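Local coordinates for protein trans-4-hydroxy-L-proline dehydratase (Clostridioides difficile 70-100-2010, PDB 6VXC) that catalyses the glycyl-radical dehydration of trans-4-hydroxy-L-proline to (S)-1-pyrroline-5-carboxylate, a step in anaerobic hydroxyproline degradation, at residues K190-L195 / S545-D550; I296-T301 / T358-I363. All coordinates share one frame; numbering follows the deposited sequence.

How the interactions relate
Interactions 1 and 2 lie at different depths within one pyruvate formate lyase-like family region, their centres about 20 Å apart. In sequence, 296-301 and 358-363 both fall between the two segments of interaction 1, and in space the contacts meet where I547 CD1 packs 3.9 Å from F300 CZ. V286 of helix 276-293 touches F192, I547 and F300, so one helix serves both. Interaction 2 is the one at the active site: the side chain of F360 comes within about 4 Å of that of C454, the likely cysteine radical site, and that of D298 within about 4 Å of that of E456, the probable proton acceptor. Interaction 1 belongs to the outer helical part, away from these residues.

Interaction 1 of 2, residues K190-L195 / S545-D550; sequences KGFLDL and STIVDD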
# COMPACT_ATOMS: atom_id res chain seq x y z
N LYS A 190 6.57 -20.86 15.53
CA LYS A 190 7.80 -21.51 15.10
C LYS A 190 8.91 -20.48 15.00
O LYS A 190 8.66 -19.32 14.65
CB LYS A 190 7.66 -22.23 13.74
CG LYS A 190 6.76 -23.44 13.78
CD LYS A 190 6.60 -24.10 12.41
CE LYS A 190 5.96 -25.48 12.54
NZ LYS A 190 5.56 -26.03 11.24
N GLY A 191 10.13 -20.90 15.33
CA GLY A 191 11.31 -20.14 14.98
C GLY A 191 11.85 -20.61 13.65
O GLY A 191 11.32 -21.52 13.03
N PHE A 192 12.92 -19.94 13.19
CA PHE A 192 13.48 -20.31 11.90
C PHE A 192 14.30 -21.60 11.94
O PHE A 192 14.48 -22.23 10.89
CB PHE A 192 14.30 -19.14 11.35
CG PHE A 192 13.43 -18.06 10.78
CD1 PHE A 192 12.98 -18.13 9.47
CD2 PHE A 192 13.00 -17.01 11.58
CE1 PHE A 192 12.13 -17.14 8.95
CE2 PHE A 192 12.15 -16.02 11.07
CZ PHE A 192 11.72 -16.09 9.76
N LEU A 193 14.75 -22.03 13.12
CA LEU A 193 15.30 -23.37 13.24
C LEU A 193 14.22 -24.42 13.04
O LEU A 193 14.48 -25.46 12.43
CB LEU A 193 15.98 -23.56 14.59
CG LEU A 193 17.24 -22.75 14.80
CD1 LEU A 193 17.69 -22.90 16.24
CD2 LEU A 193 18.33 -23.20 13.83
N ASP A 194 13.01 -24.16 13.56
CA ASP A 194 11.88 -25.07 13.32
C ASP A 194 11.54 -25.15 11.83
O ASP A 194 11.28 -26.23 11.30
CB ASP A 194 10.64 -24.61 14.08
CG ASP A 194 10.80 -24.67 15.58
OD1 ASP A 194 11.43 -25.63 16.09
OD2 ASP A 194 10.27 -23.76 16.25
N LEU A 195 11.44 -23.99 11.18
CA LEU A 195 11.09 -23.98 9.76
C LEU A 195 12.16 -24.71 8.96
O LEU A 195 11.85 -25.47 8.05
CB LEU A 195 10.92 -22.54 9.28
CG LEU A 195 9.73 -21.76 9.89
CD1 LEU A 195 9.80 -20.26 9.61
CD2 LEU A 195 8.42 -22.31 9.37
N SER A 545 9.09 -16.80 1.48
CA SER A 545 8.45 -18.09 1.28
C SER A 545 8.40 -18.92 2.56
O SER A 545 7.47 -19.71 2.74
CB SER A 545 9.15 -18.87 0.16
OG SER A 545 9.12 -18.14 -1.06
N THR A 546 9.38 -18.77 3.45
CA THR A 546 9.41 -19.62 4.65
C THR A 546 8.23 -19.36 5.57
O THR A 546 7.88 -20.24 6.36
CB THR A 546 10.70 -19.42 5.44
OG1 THR A 546 10.77 -18.07 5.93
CG2 THR A 546 11.96 -19.75 4.58
N ILE A 547 7.59 -18.19 5.49
CA ILE A 547 6.55 -17.84 6.45
C ILE A 547 5.18 -17.68 5.81
O ILE A 547 4.27 -17.17 6.45
CB ILE A 547 6.93 -16.57 7.24
CG1 ILE A 547 7.15 -15.42 6.26
CG2 ILE A 547 8.14 -16.83 8.14
CD1 ILE A 547 7.28 -14.06 6.93
N VAL A 548 5.04 -18.07 4.57
CA VAL A 548 3.80 -17.95 3.89
C VAL A 548 3.21 -19.30 3.52
O VAL A 548 3.81 -20.06 2.79
CB VAL A 548 3.90 -17.11 2.61
CG1 VAL A 548 2.65 -17.28 1.78
CG2 VAL A 548 4.23 -15.67 2.86
N ASP A 549 2.01 -19.55 4.01
CA ASP A 549 1.31 -20.75 3.68
C ASP A 549 1.10 -21.02 2.22
O ASP A 549 0.53 -20.30 1.47
CB ASP A 549 0.02 -20.96 4.41
CG ASP A 549 0.21 -21.32 5.85
OD1 ASP A 549 1.21 -21.87 6.19
OD2 ASP A 549 -0.69 -21.05 6.59
N ASP A 550 1.59 -22.23 2.15
CA ASP A 550 1.89 -23.34 1.38
C ASP A 550 3.25 -23.42 0.72
O ASP A 550 3.50 -24.42 0.16
CB ASP A 550 0.73 -24.19 0.87
CG ASP A 550 -0.54 -24.04 1.69
OD1 ASP A 550 -0.51 -23.99 2.89
OD2 ASP A 550 -1.56 -23.94 1.08
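F192 and L195, on the first turn of helix 192-205, make a small, buried, mostly apolar contact with T546 and I547, near helix 542-546. It lies in the outer helical part of the chain, the centre of the contact about 24 Å from the centre of the chain, and buries 151 Å². The F192 ring presents its edge to T546: OG1 lies near the ring plane, 3.4 Å from CE1, and the two side chains cross at about a right angle. That hydroxyl is hydrogen-bonded to L543 O, earlier in the same chain segment. At the tip of the ring, CZ sits 4.0 Å from the CG2 branch of I547, which L195 CD1 also reaches, at 4.1 Å. In this largely helical part of the pyruvate formate lyase-like fold, M231 of helix 214-248 and V286 of helix 276-293 pack against F192 as well. The CB of L195 points at 545-550, and chi1 (-66°) and the extended chi2 (167°) together bring the CD2 methyl to 3.7 Å from T546 O. G191 holds the N-cap position of helix 192-205; its N-H donates to D194 OD2 (3.0 Å), meeting the carboxylate on its anti side, 29° out of plane.

Interaction 2 of 2, residues I296-T301 / T358-I363; sequences IWDAFT and TDFANI
With chi1 at -63° in D298 and -62° in F360, each CG stands beside its own backbone N, and the two side chains meet obliquely, D298 OD1 lying 3.4 Å from F360 CB. The carboxylate and ring planes are 37° apart. This is the meeting, in the glycyl radical enzyme core, of a type II beta turn, I296 to A299, with the loop leading into strand 362-366, an outermost strand of a mixed sheet. D298 OD1 is also hydrogen-bonded to a glycerol, probably from the crystallisation liquor, which may mark the pocket; the side chains of F360 and D298 each lie about 4 Å from those of the probable catalytic residues, C454 and E456 respectively. The F360 ring meets Y786 edge-to-face.

The backbones come close as well: D298 CA makes a CA-H...O contact with D359 O at 3.0 Å. One water bridges the two carboxylates, donating to D298 OD1 and to D359 OD1; a second links I296 O with D359 OD2. R176 forms a salt bridge with D359 and probably offsets the negative charge gathered here. A299 CB lies 3.3 Å from D359 OD2. Farther along, T301 OG1 donates to N362 O at 2.7 Å, approaching from above the carbonyl plane, 64° out of it.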
# COMPACT_ATOMS: atom_id res chain seq x y z
N ILE A 296 9.99 -4.47 -1.38
CA ILE A 296 8.61 -4.91 -1.61
C ILE A 296 7.63 -3.77 -1.36
O ILE A 296 7.82 -2.95 -0.46
CB ILE A 296 8.28 -6.15 -0.74
CG1 ILE A 296 8.70 -5.90 0.72
CG2 ILE A 296 8.91 -7.39 -1.32
CD1 ILE A 296 8.38 -7.04 1.66
N TRP A 297 6.59 -3.71 -2.20
CA TRP A 297 5.50 -2.75 -2.00
C TRP A 297 4.89 -2.91 -0.61
O TRP A 297 4.64 -4.02 -0.16
CB TRP A 297 4.43 -2.94 -3.07
CG TRP A 297 4.73 -2.22 -4.36
CD1 TRP A 297 5.16 -2.77 -5.53
CD2 TRP A 297 4.61 -0.82 -4.59
NE1 TRP A 297 5.33 -1.78 -6.48
CE2 TRP A 297 5.00 -0.57 -5.92
CE3 TRP A 297 4.22 0.27 -3.79
CZ2 TRP A 297 5.00 0.70 -6.48
CZ3 TRP A 297 4.22 1.54 -4.35
CH2 TRP A 297 4.61 1.74 -5.68
N ASP A 298 4.63 -1.78 0.04
CA ASP A 298 3.93 -1.74 1.34
C ASP A 298 4.72 -2.44 2.45
O ASP A 298 4.13 -2.98 3.39
CB ASP A 298 2.54 -2.35 1.23
CG ASP A 298 1.63 -1.58 0.28
OD1 ASP A 298 2.03 -0.48 -0.17
OD2 ASP A 298 0.53 -2.06 -0.01
N ALA A 299 6.05 -2.39 2.35
CA ALA A 299 6.95 -2.90 3.39
C ALA A 299 6.49 -4.26 3.93
O ALA A 299 6.43 -5.24 3.19
CB ALA A 299 7.06 -1.88 4.52
N PHE A 300 6.18 -4.32 5.22
CA PHE A 300 5.62 -5.51 5.85
C PHE A 300 4.73 -5.05 6.99
O PHE A 300 4.80 -3.89 7.40
CB PHE A 300 6.73 -6.48 6.33
CG PHE A 300 6.28 -7.93 6.44
CD1 PHE A 300 5.52 -8.51 5.44
CD2 PHE A 300 6.66 -8.71 7.51
CE1 PHE A 300 5.13 -9.84 5.52
CE2 PHE A 300 6.27 -10.04 7.60
CZ PHE A 300 5.51 -10.61 6.61
N THR A 301 3.88 -5.94 7.48
CA THR A 301 3.01 -5.58 8.59
C THR A 301 2.62 -6.83 9.35
O THR A 301 2.38 -7.88 8.73
CB THR A 301 1.72 -4.85 8.13
OG1 THR A 301 0.78 -4.82 9.21
CG2 THR A 301 1.08 -5.56 6.94
N THR A 358 6.16 7.42 3.33
CA THR A 358 5.57 6.30 4.06
C THR A 358 5.54 5.05 3.18
O THR A 358 5.56 5.13 1.95
CB THR A 358 4.17 6.65 4.57
OG1 THR A 358 3.29 6.90 3.47
CG2 THR A 358 4.23 7.91 5.44
N ASP A 359 5.51 3.88 3.83
CA ASP A 359 5.55 2.59 3.13
C ASP A 359 4.34 1.73 3.44
O ASP A 359 4.40 0.51 3.26
CB ASP A 359 6.84 1.82 3.46
CG ASP A 359 7.36 0.97 2.28
OD1 ASP A 359 6.72 0.93 1.21
OD2 ASP A 359 8.42 0.34 2.45
N PHE A 360 3.25 2.33 3.93
CA PHE A 360 1.93 1.70 3.92
C PHE A 360 1.92 0.37 4.67
O PHE A 360 1.37 -0.62 4.19
CB PHE A 360 1.42 1.51 2.48
CG PHE A 360 1.25 2.78 1.73
CD1 PHE A 360 2.33 3.37 1.10
CD2 PHE A 360 0.02 3.41 1.68
CE1 PHE A 360 2.18 4.55 0.42
CE2 PHE A 360 -0.13 4.59 0.99
CZ PHE A 360 0.96 5.16 0.37
N ALA A 361 2.51 0.36 5.86
CA ALA A 361 2.47 -0.81 6.73
C ALA A 361 1.17 -0.72 7.54
O ALA A 361 1.08 0.03 8.51
CB ALA A 361 3.69 -0.88 7.64
N ASN A 362 0.18 -1.48 7.12
CA ASN A 362 -1.20 -1.32 7.56
C ASN A 362 -1.52 -2.33 8.67
O ASN A 362 -1.51 -3.54 8.44
CB ASN A 362 -2.12 -1.50 6.35
CG ASN A 362 -3.56 -1.14 6.63
OD1 ASN A 362 -4.07 -1.37 7.72
ND2 ASN A 362 -4.24 -0.65 5.61
N ILE A 363 -1.85 -1.82 9.86
CA ILE A 363 -2.22 -2.65 11.00
C ILE A 363 -3.74 -2.58 11.19
O ILE A 363 -4.32 -1.49 11.17
CB ILE A 363 -1.45 -2.22 12.26
CG1 ILE A 363 0.06 -2.42 12.03
CG2 ILE A 363 -1.94 -2.99 13.49
CD1 ILE A 363 0.99 -1.97 13.15
O HOH W 1 9.46 -2.01 1.48
O HOH W 2 4.37 1.09 -0.42